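Local coordinates for protein NAD-dependent aldehyde dehydrogenase (Sinorhizobium meliloti, PDB 3U4J) that probably oxidises aldehydes to carboxylic acids with NAD or NADP as electron acceptor, working as a tetramer of the aldehyde dehydrogenase family, at residues G77-M82 with W184-G189; G125-L130 with I177-V182; S132-Q137 with Y483-Y488. One frame throughout, in Å; residues are numbered along the deposited sequence.

Contact 1 of 3, residues G77-M82 with W184-G189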
loop_
_atom_site.group_PDB
_atom_site.type_symbol
_atom_site.label_atom_id
_atom_site.label_comp_id
_atom_site.label_asym_id
_atom_site.label_seq_id
_atom_site.Cartn_x
_atom_site.Cartn_y
_atom_site.Cartn_z
ATOM N N GLY A 77 -4.304 -15.696 26.658
ATOM C CA GLY A 77 -3.499 -16.754 26.035
ATOM C C GLY A 77 -2.421 -16.157 25.146
ATOM O O GLY A 77 -2.381 -14.949 24.948
ATOM N N PRO A 78 -1.525 -17.000 24.613
ATOM C CA PRO A 78 -0.375 -16.493 23.869
ATOM C C PRO A 78 -0.643 -16.071 22.395
ATOM O O PRO A 78 0.137 -15.303 21.838
ATOM C CB PRO A 78 0.599 -17.678 23.932
ATOM C CG PRO A 78 -0.304 -18.866 23.984
ATOM C CD PRO A 78 -1.338 -18.410 24.979
ATOM N N TRP A 79 -1.734 -16.540 21.783
ATOM C CA TRP A 79 -1.940 -16.363 20.324
ATOM C C TRP A 79 -1.789 -14.926 19.822
ATOM O O TRP A 79 -0.968 -14.677 18.929
ATOM C CB TRP A 79 -3.265 -16.999 19.869
ATOM C CG TRP A 79 -3.551 -16.957 18.386
ATOM C CD1 TRP A 79 -4.420 -16.137 17.747
ATOM C CD2 TRP A 79 -2.978 -17.802 17.383
ATOM N NE1 TRP A 79 -4.433 -16.418 16.392
ATOM C CE2 TRP A 79 -3.551 -17.442 16.151
ATOM C CE3 TRP A 79 -2.030 -18.844 17.408
ATOM C CZ2 TRP A 79 -3.196 -18.083 14.941
ATOM C CZ3 TRP A 79 -1.693 -19.484 16.219
ATOM C CH2 TRP A 79 -2.269 -19.091 15.001
ATOM N N PRO A 80 -2.552 -13.961 20.391
ATOM C CA PRO A 80 -2.400 -12.641 19.814
ATOM C C PRO A 80 -1.075 -11.995 20.144
ATOM O O PRO A 80 -0.700 -11.068 19.452
ATOM C CB PRO A 80 -3.567 -11.839 20.428
ATOM C CG PRO A 80 -3.843 -12.505 21.679
ATOM C CD PRO A 80 -3.599 -13.970 21.432
ATOM N N ARG A 81 -0.373 -12.489 21.172
ATOM C CA ARG A 81 0.936 -11.954 21.579
ATOM C C ARG A 81 2.118 -12.605 20.816
ATOM O O ARG A 81 3.254 -12.123 20.881
ATOM C CB ARG A 81 1.128 -12.076 23.115
ATOM C CG ARG A 81 0.523 -10.856 23.867
ATOM C CD ARG A 81 0.186 -11.136 25.339
ATOM N NE ARG A 81 -1.020 -11.968 25.429
ATOM C CZ ARG A 81 -2.263 -11.530 25.197
ATOM N NH1 ARG A 81 -2.472 -10.249 24.882
ATOM N NH2 ARG A 81 -3.299 -12.366 25.273
HETATM N N MSE A 82 1.840 -13.679 20.083
HETATM C CA MSE A 82 2.830 -14.300 19.202
HETATM C C MSE A 82 3.234 -13.402 18.022
HETATM O O MSE A 82 2.496 -12.513 17.641
HETATM C CB MSE A 82 2.255 -15.590 18.641
HETATM C CG MSE A 82 2.399 -16.768 19.558
HETATM SE SE MSE A 82 1.517 -18.288 18.689
HETATM C CE MSE A 82 1.880 -19.652 20.053
ATOM N N TRP A 184 -7.974 -15.903 7.878
ATOM C CA TRP A 184 -7.831 -14.471 7.879
ATOM C C TRP A 184 -8.046 -13.875 9.269
ATOM O O TRP A 184 -7.336 -12.932 9.676
ATOM C CB TRP A 184 -8.768 -13.835 6.849
ATOM C CG TRP A 184 -8.145 -13.820 5.443
ATOM C CD1 TRP A 184 -7.553 -12.751 4.829
ATOM C CD2 TRP A 184 -8.038 -14.927 4.518
ATOM N NE1 TRP A 184 -7.077 -13.127 3.589
ATOM C CE2 TRP A 184 -7.366 -14.447 3.366
ATOM C CE3 TRP A 184 -8.461 -16.268 4.545
ATOM C CZ2 TRP A 184 -7.114 -15.254 2.232
ATOM C CZ3 TRP A 184 -8.188 -17.099 3.426
ATOM C CH2 TRP A 184 -7.513 -16.578 2.280
ATOM N N ALA A 185 -9.008 -14.441 9.989
ATOM C CA ALA A 185 -9.325 -14.001 11.344
ATOM C C ALA A 185 -8.213 -14.373 12.341
ATOM O O ALA A 185 -7.639 -13.512 12.995
ATOM C CB ALA A 185 -10.709 -14.620 11.775
ATOM N N ILE A 186 -7.870 -15.651 12.449
ATOM C CA ILE A 186 -6.816 -16.030 13.427
ATOM C C ILE A 186 -5.435 -15.548 12.965
ATOM O O ILE A 186 -4.563 -15.285 13.780
ATOM C CB ILE A 186 -6.789 -17.551 13.719
ATOM C CG1 ILE A 186 -6.458 -18.366 12.451
ATOM C CG2 ILE A 186 -8.137 -17.965 14.303
ATOM C CD1 ILE A 186 -5.969 -19.800 12.693
ATOM N N GLY A 187 -5.248 -15.416 11.652
ATOM C CA GLY A 187 -4.022 -14.814 11.106
ATOM C C GLY A 187 -3.870 -13.359 11.505
ATOM O O GLY A 187 -2.763 -12.885 11.692
ATOM N N SER A 188 -4.993 -12.662 11.675
ATOM C CA SER A 188 -4.997 -11.314 12.237
ATOM C C SER A 188 -4.769 -11.255 13.752
ATOM O O SER A 188 -4.620 -10.149 14.297
ATOM C CB SER A 188 -6.329 -10.606 11.925
ATOM O OG SER A 188 -6.497 -10.432 10.522
ATOM N N GLY A 189 -4.724 -12.414 14.418
ATOM C CA GLY A 189 -4.523 -12.476 15.894
ATOM C C GLY A 189 -5.832 -12.697 16.664
ATOM O O GLY A 189 -5.833 -12.700 17.901
#

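Contact 2 of 3, residues G125-L130 with I177-V182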
loop_
_atom_site.group_PDB
_atom_site.type_symbol
_atom_site.label_atom_id
_atom_site.label_comp_id
_atom_site.label_asym_id
_atom_site.label_seq_id
_atom_site.Cartn_x
_atom_site.Cartn_y
_atom_site.Cartn_z
ATOM N N GLY A 125 -8.328 -29.331 -1.799
ATOM C CA GLY A 125 -7.045 -28.803 -2.299
ATOM C C GLY A 125 -7.005 -27.288 -2.344
ATOM O O GLY A 125 -6.014 -26.655 -1.957
ATOM N N PHE A 126 -8.078 -26.690 -2.837
ATOM C CA PHE A 126 -8.209 -25.240 -2.809
ATOM C C PHE A 126 -8.171 -24.661 -1.378
ATOM O O PHE A 126 -7.540 -23.641 -1.120
ATOM C CB PHE A 126 -9.487 -24.819 -3.525
ATOM C CG PHE A 126 -9.555 -23.348 -3.805
ATOM C CD1 PHE A 126 -8.849 -22.796 -4.873
ATOM C CD2 PHE A 126 -10.330 -22.510 -3.011
ATOM C CE1 PHE A 126 -8.922 -21.412 -5.144
ATOM C CE2 PHE A 126 -10.399 -21.148 -3.258
ATOM C CZ PHE A 126 -9.695 -20.591 -4.323
ATOM N N CYS A 127 -8.827 -25.335 -0.446
ATOM C CA CYS A 127 -8.798 -24.889 0.952
ATOM C C CYS A 127 -7.398 -24.945 1.527
ATOM O O CYS A 127 -7.016 -24.059 2.299
ATOM C CB CYS A 127 -9.718 -25.743 1.811
ATOM S SG CYS A 127 -11.435 -25.381 1.461
ATOM N N ALA A 128 -6.632 -25.987 1.171
ATOM C CA ALA A 128 -5.252 -26.016 1.626
ATOM C C ALA A 128 -4.516 -24.775 1.080
ATOM O O ALA A 128 -3.688 -24.185 1.783
ATOM C CB ALA A 128 -4.544 -27.311 1.201
ATOM N N ASP A 129 -4.833 -24.377 -0.156
ATOM C CA ASP A 129 -4.198 -23.192 -0.769
ATOM C C ASP A 129 -4.650 -21.895 -0.086
ATOM O O ASP A 129 -3.853 -20.958 0.074
ATOM C CB ASP A 129 -4.470 -23.119 -2.288
ATOM C CG ASP A 129 -3.578 -22.101 -2.994
ATOM O OD1 ASP A 129 -2.332 -22.158 -2.859
ATOM O OD2 ASP A 129 -4.119 -21.246 -3.699
ATOM N N LEU A 130 -5.926 -21.833 0.325
ATOM C CA LEU A 130 -6.403 -20.687 1.086
ATOM C C LEU A 130 -5.641 -20.528 2.383
ATOM O O LEU A 130 -5.230 -19.414 2.721
ATOM C CB LEU A 130 -7.889 -20.788 1.385
ATOM C CG LEU A 130 -8.852 -20.560 0.205
ATOM C CD1 LEU A 130 -10.238 -21.112 0.611
ATOM C CD2 LEU A 130 -8.951 -19.092 -0.176
ATOM N N ILE A 177 -15.869 -22.074 2.921
ATOM C CA ILE A 177 -16.204 -20.840 3.614
ATOM C C ILE A 177 -15.450 -20.751 4.937
ATOM O O ILE A 177 -14.979 -19.674 5.306
ATOM C CB ILE A 177 -17.751 -20.616 3.692
ATOM C CG1 ILE A 177 -18.238 -20.365 2.234
ATOM C CG2 ILE A 177 -18.095 -19.357 4.498
ATOM C CD1 ILE A 177 -19.671 -20.664 1.976
ATOM N N ALA A 178 -15.311 -21.873 5.636
ATOM C CA ALA A 178 -14.482 -21.866 6.858
ATOM C C ALA A 178 -13.052 -21.396 6.510
ATOM O O ALA A 178 -12.465 -20.538 7.214
ATOM C CB ALA A 178 -14.454 -23.239 7.471
ATOM N N SER A 179 -12.531 -21.937 5.403
ATOM C CA SER A 179 -11.184 -21.666 4.951
ATOM C C SER A 179 -10.995 -20.260 4.349
ATOM O O SER A 179 -9.865 -19.775 4.277
ATOM C CB SER A 179 -10.726 -22.745 3.966
ATOM O OG SER A 179 -10.604 -23.997 4.614
ATOM N N GLU A 180 -12.085 -19.614 3.919
ATOM C CA GLU A 180 -12.039 -18.190 3.497
ATOM C C GLU A 180 -12.179 -17.223 4.678
ATOM O O GLU A 180 -12.033 -16.023 4.508
ATOM C CB GLU A 180 -13.186 -17.842 2.537
ATOM C CG GLU A 180 -13.238 -18.548 1.211
ATOM C CD GLU A 180 -14.511 -18.157 0.420
ATOM O OE1 GLU A 180 -15.451 -17.534 0.998
ATOM O OE2 GLU A 180 -14.574 -18.496 -0.782
ATOM N N ARG A 181 -12.523 -17.724 5.858
ATOM C CA ARG A 181 -12.804 -16.836 7.018
ATOM C C ARG A 181 -11.824 -17.077 8.164
ATOM O O ARG A 181 -11.152 -16.154 8.599
ATOM C CB ARG A 181 -14.228 -17.048 7.559
ATOM C CG ARG A 181 -15.350 -16.838 6.517
ATOM C CD ARG A 181 -15.569 -15.360 6.138
ATOM N NE ARG A 181 -16.718 -15.300 5.233
ATOM C CZ ARG A 181 -16.683 -15.602 3.942
ATOM N NH1 ARG A 181 -15.531 -15.896 3.339
ATOM N NH2 ARG A 181 -17.810 -15.607 3.239
ATOM N N VAL A 182 -11.776 -18.309 8.667
ATOM C CA VAL A 182 -10.948 -18.631 9.834
ATOM C C VAL A 182 -9.476 -18.192 9.677
ATOM O O VAL A 182 -8.946 -17.528 10.559
ATOM C CB VAL A 182 -11.071 -20.136 10.252
ATOM C CG1 VAL A 182 -10.039 -20.523 11.346
ATOM C CG2 VAL A 182 -12.515 -20.466 10.715
#

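Contact 3 of 3, residues S132-Q137 with Y483-Y488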
loop_
_atom_site.group_PDB
_atom_site.type_symbol
_atom_site.label_atom_id
_atom_site.label_comp_id
_atom_site.label_asym_id
_atom_site.label_seq_id
_atom_site.Cartn_x
_atom_site.Cartn_y
_atom_site.Cartn_z
ATOM N N SER A 132 -2.694 -21.720 2.999
ATOM C CA SER A 132 -1.300 -21.352 2.704
ATOM C C SER A 132 -1.137 -19.891 2.345
ATOM O O SER A 132 -0.206 -19.250 2.802
ATOM C CB SER A 132 -0.692 -22.189 1.571
ATOM O OG SER A 132 -0.790 -23.558 1.897
ATOM N N TYR A 133 -2.011 -19.386 1.486
ATOM C CA TYR A 133 -1.986 -17.970 1.121
ATOM C C TYR A 133 -2.082 -17.078 2.365
ATOM O O TYR A 133 -1.326 -16.102 2.518
ATOM C CB TYR A 133 -3.126 -17.612 0.138
ATOM C CG TYR A 133 -3.178 -16.107 -0.078
ATOM C CD1 TYR A 133 -2.463 -15.488 -1.110
ATOM C CD2 TYR A 133 -3.922 -15.293 0.781
ATOM C CE1 TYR A 133 -2.503 -14.093 -1.258
ATOM C CE2 TYR A 133 -3.946 -13.902 0.638
ATOM C CZ TYR A 133 -3.238 -13.324 -0.371
ATOM O OH TYR A 133 -3.271 -11.953 -0.474
ATOM N N ALA A 134 -3.043 -17.390 3.238
ATOM C CA ALA A 134 -3.299 -16.557 4.437
ATOM C C ALA A 134 -2.133 -16.637 5.399
ATOM O O ALA A 134 -1.714 -15.631 5.979
ATOM C CB ALA A 134 -4.602 -17.026 5.125
ATOM N N ALA A 135 -1.579 -17.841 5.547
ATOM C CA ALA A 135 -0.394 -18.015 6.408
ATOM C C ALA A 135 0.761 -17.163 5.907
ATOM O O ALA A 135 1.483 -16.569 6.699
ATOM C CB ALA A 135 0.022 -19.492 6.469
ATOM N N GLY A 136 0.955 -17.121 4.594
ATOM C CA GLY A 136 2.041 -16.298 4.003
ATOM C C GLY A 136 1.849 -14.824 4.328
ATOM O O GLY A 136 2.797 -14.144 4.738
ATOM N N GLN A 137 0.616 -14.330 4.167
ATOM C CA GLN A 137 0.315 -12.913 4.364
ATOM C C GLN A 137 0.256 -12.488 5.823
ATOM O O GLN A 137 0.557 -11.334 6.123
ATOM C CB GLN A 137 -1.001 -12.528 3.655
ATOM C CG GLN A 137 -0.887 -12.498 2.107
ATOM C CD GLN A 137 0.277 -11.613 1.667
ATOM O OE1 GLN A 137 0.234 -10.401 1.837
ATOM N NE2 GLN A 137 1.339 -12.227 1.136
ATOM N N TYR A 483 -7.537 -7.956 1.774
ATOM C CA TYR A 483 -8.718 -7.274 2.308
ATOM C C TYR A 483 -9.279 -7.961 3.546
ATOM O O TYR A 483 -9.715 -7.274 4.498
ATOM C CB TYR A 483 -9.814 -7.139 1.232
ATOM C CG TYR A 483 -9.470 -6.056 0.196
ATOM C CD1 TYR A 483 -10.138 -4.827 0.196
ATOM C CD2 TYR A 483 -8.469 -6.265 -0.763
ATOM C CE1 TYR A 483 -9.799 -3.828 -0.727
ATOM C CE2 TYR A 483 -8.142 -5.276 -1.711
ATOM C CZ TYR A 483 -8.808 -4.073 -1.689
ATOM O OH TYR A 483 -8.483 -3.087 -2.609
ATOM N N GLY A 484 -9.266 -9.302 3.544
ATOM C CA GLY A 484 -9.853 -10.028 4.663
ATOM C C GLY A 484 -9.122 -9.715 5.960
ATOM O O GLY A 484 -9.737 -9.703 7.034
ATOM N N PHE A 485 -7.821 -9.427 5.896
ATOM C CA PHE A 485 -7.119 -9.117 7.150
ATOM C C PHE A 485 -7.605 -7.818 7.761
ATOM O O PHE A 485 -7.646 -7.691 8.990
ATOM C CB PHE A 485 -5.608 -9.120 6.991
ATOM C CG PHE A 485 -5.065 -10.454 6.556
ATOM C CD1 PHE A 485 -4.993 -11.514 7.449
ATOM C CD2 PHE A 485 -4.646 -10.649 5.242
ATOM C CE1 PHE A 485 -4.501 -12.745 7.044
ATOM C CE2 PHE A 485 -4.156 -11.878 4.832
ATOM C CZ PHE A 485 -4.087 -12.929 5.733
ATOM N N ASP A 486 -7.990 -6.867 6.913
ATOM C CA ASP A 486 -8.532 -5.599 7.382
ATOM C C ASP A 486 -9.906 -5.818 8.027
ATOM O O ASP A 486 -10.241 -5.151 9.009
ATOM C CB ASP A 486 -8.597 -4.567 6.245
ATOM C CG ASP A 486 -7.202 -4.136 5.746
ATOM O OD1 ASP A 486 -6.177 -4.590 6.300
ATOM O OD2 ASP A 486 -7.138 -3.357 4.778
ATOM N N GLU A 487 -10.691 -6.762 7.494
ATOM C CA GLU A 487 -11.981 -7.137 8.096
ATOM C C GLU A 487 -11.883 -7.607 9.548
ATOM O O GLU A 487 -12.823 -7.390 10.327
ATOM C CB GLU A 487 -12.672 -8.250 7.306
ATOM C CG GLU A 487 -13.305 -7.800 6.025
ATOM C CD GLU A 487 -14.328 -6.671 6.204
ATOM O OE1 GLU A 487 -15.287 -6.859 6.978
ATOM O OE2 GLU A 487 -14.156 -5.618 5.552
ATOM N N TYR A 488 -10.770 -8.261 9.899
ATOM C CA TYR A 488 -10.554 -8.808 11.258
ATOM C C TYR A 488 -9.494 -8.071 12.051
ATOM O O TYR A 488 -8.985 -8.594 13.030
ATOM C CB TYR A 488 -10.250 -10.322 11.206
ATOM C CG TYR A 488 -11.293 -11.057 10.380
ATOM C CD1 TYR A 488 -12.591 -11.256 10.872
ATOM C CD2 TYR A 488 -11.008 -11.495 9.081
ATOM C CE1 TYR A 488 -13.567 -11.890 10.100
ATOM C CE2 TYR A 488 -11.966 -12.142 8.326
ATOM C CZ TYR A 488 -13.245 -12.332 8.834
ATOM O OH TYR A 488 -14.214 -12.960 8.074
#

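Contact 1 of 3, residues G77-M82 with W184-G189
I186 O is held by two N-H groups. W79 NE1 reaches it from the 77-82 loop at 2.9 Å, and G189 N, three residues on from I186, reaches it also at 2.9 Å; the two donors come from opposite faces of the carbonyl plane. The indole bond is bent, with an N-H...O angle of 132°. I186 O lies at the edge of the indole, tilted 21° from the ring plane. The side chain gets there by swinging CG anti to the backbone N (chi1 -176°), which sends the ring from the loop between helices 60-75 and 84-100 across to the residues that close helix 174-187. Beside the bond, the six-membered part of the indole packs on I186, with W79 CZ2 3.8 Å from I186 CB and I186 CD1 just beyond. The helix finishes here in a Schellman motif: G189 takes positive phi, where a side chain would run into the preceding carbonyl oxygen. That turn presents G189 O to the loop, 3.5 Å from P80 CB and 3.7 Å from W79 CD1, yet this buried oxygen has no hydrogen-bond partner in the model. On the loop, R81 bends back to give G77 O a bond from NH2 at 2.8 Å, closing the turn that carries W79 and P80, and the same NH2 also reaches F74 O of helix 60-75. P217 and V220 from loops and L90 of helix 84-100 pack around the indole as well.

Contact 2 of 3, residues G125-L130 with I177-V182
C127 and S179 turn their first torsions the same way, with SG (chi1 -72°) and OG (chi1 -66°) each anti to its own carbonyl carbon, and this brings the two short side chains alongside each other between the helices. S179 OG lies 3.4 Å from C127 CB and 3.5 Å from C127 SG. These are van der Waals contacts. The polar need of the hydroxyl is met within its own helix, by a hydrogen bond with F175 O one turn back, and W131 NE1 adds a weak bond.

One turn further along helix 117-138, L130 comes in beside C127, and its CD1 methyl touches S179 CB at 3.8 Å. L130 CB lies 3.6 Å from S179 O. That carbonyl oxygen is buried and has no hydrogen-bond partner in the model.

The same methyl also reaches the aliphatic part of E180, 4.0 Å from CG. Beyond CG the chain of E180 is extended, and its carboxylate is engaged on its own helix: OE1 receives R181 NH1 at 2.9 Å in a salt bridge, met on the anti side of the carboxylate. R181 in turn gives its NH2 to T247 OG1.

Small residues at the interface let the backbones come close, with C127 and S179 CA atoms 5.7 Å apart. The two segments run parallel, their directions differing by 1° and their axes 9.0 Å apart. Helix 174-187 links the parallel strands 153-168 and 191-195 of one sheet, so helix 117-138 packs here, parallel, on the helix of a beta-alpha-beta crossover, consistent with the Rossmann-like coenzyme domain of aldehyde dehydrogenases.

Contact 3 of 3, residues S132-Q137 with Y483-Y488
F485 pushes its ring from the short helix 483-487 against A134 O and Q137 CB on helix 117-138, and more of its surface is buried here than that of Q137 and A134 together. Its CG stands anti to the carbonyl carbon (chi1 -61°), which carries the far end of the ring, CE2 and CZ, to the neighbouring helix. CE2 meets Q137 CB at 3.4 Å, and CZ lies 3.7 Å from the same carbon. Toward A134 the ring leads with CZ, which is 3.6 Å from A134 O and 4.2 Å from A134 CB. Both A134 O and Q137 CB are approached obliquely, while A134 CA lies in the plane of the ring beyond its edge.

Q137 touches the ring with its CB alone. Past that carbon the chain bends at chi2 (-53°) and takes the amide away from F485, so the polar end has other work: OE1 accepts a hydrogen bond from R482 NE of the same chain, and NE2 makes a weak one to G136 O of the third subunit. The residue therefore offers a hydrocarbon surface to the ring and its amide mainly to R482.

W184 comes from helix 174-187, its ring plane at about 35° to that of F485, and L141 touches F485 too. With an alanine here the ring would be gone, and a gap is likely to open beside A134 O and Q137 CB, with W184 losing its aromatic neighbour. M91 of helix 84-100 packs on A134. Helix 483-487 then runs into strand 489-497, which pairs antiparallel with strand 153-168, and Y488 makes backbone hydrogen bonds with V162 of that strand.

Helix 174-187 serves contacts 1 and 2, and helix 117-138 serves contacts 2 and 3, so the three sites form one connected region. Centre to centre, contacts 1 and 2 are about 17 Å apart, contacts 1 and 3 about 12 Å, and contacts 2 and 3 about 11 Å. W184 is the meeting point: its CZ3 lies 3.3 Å from S179 O of contact 2, and its CZ2 lies 3.5 Å from Y133 CD2 of contact 3. A second bridge is R181 CD, 3.4 Å from Y488 OH, joining contacts 2 and 3. All three lie away from the calcium site at L17 and E50.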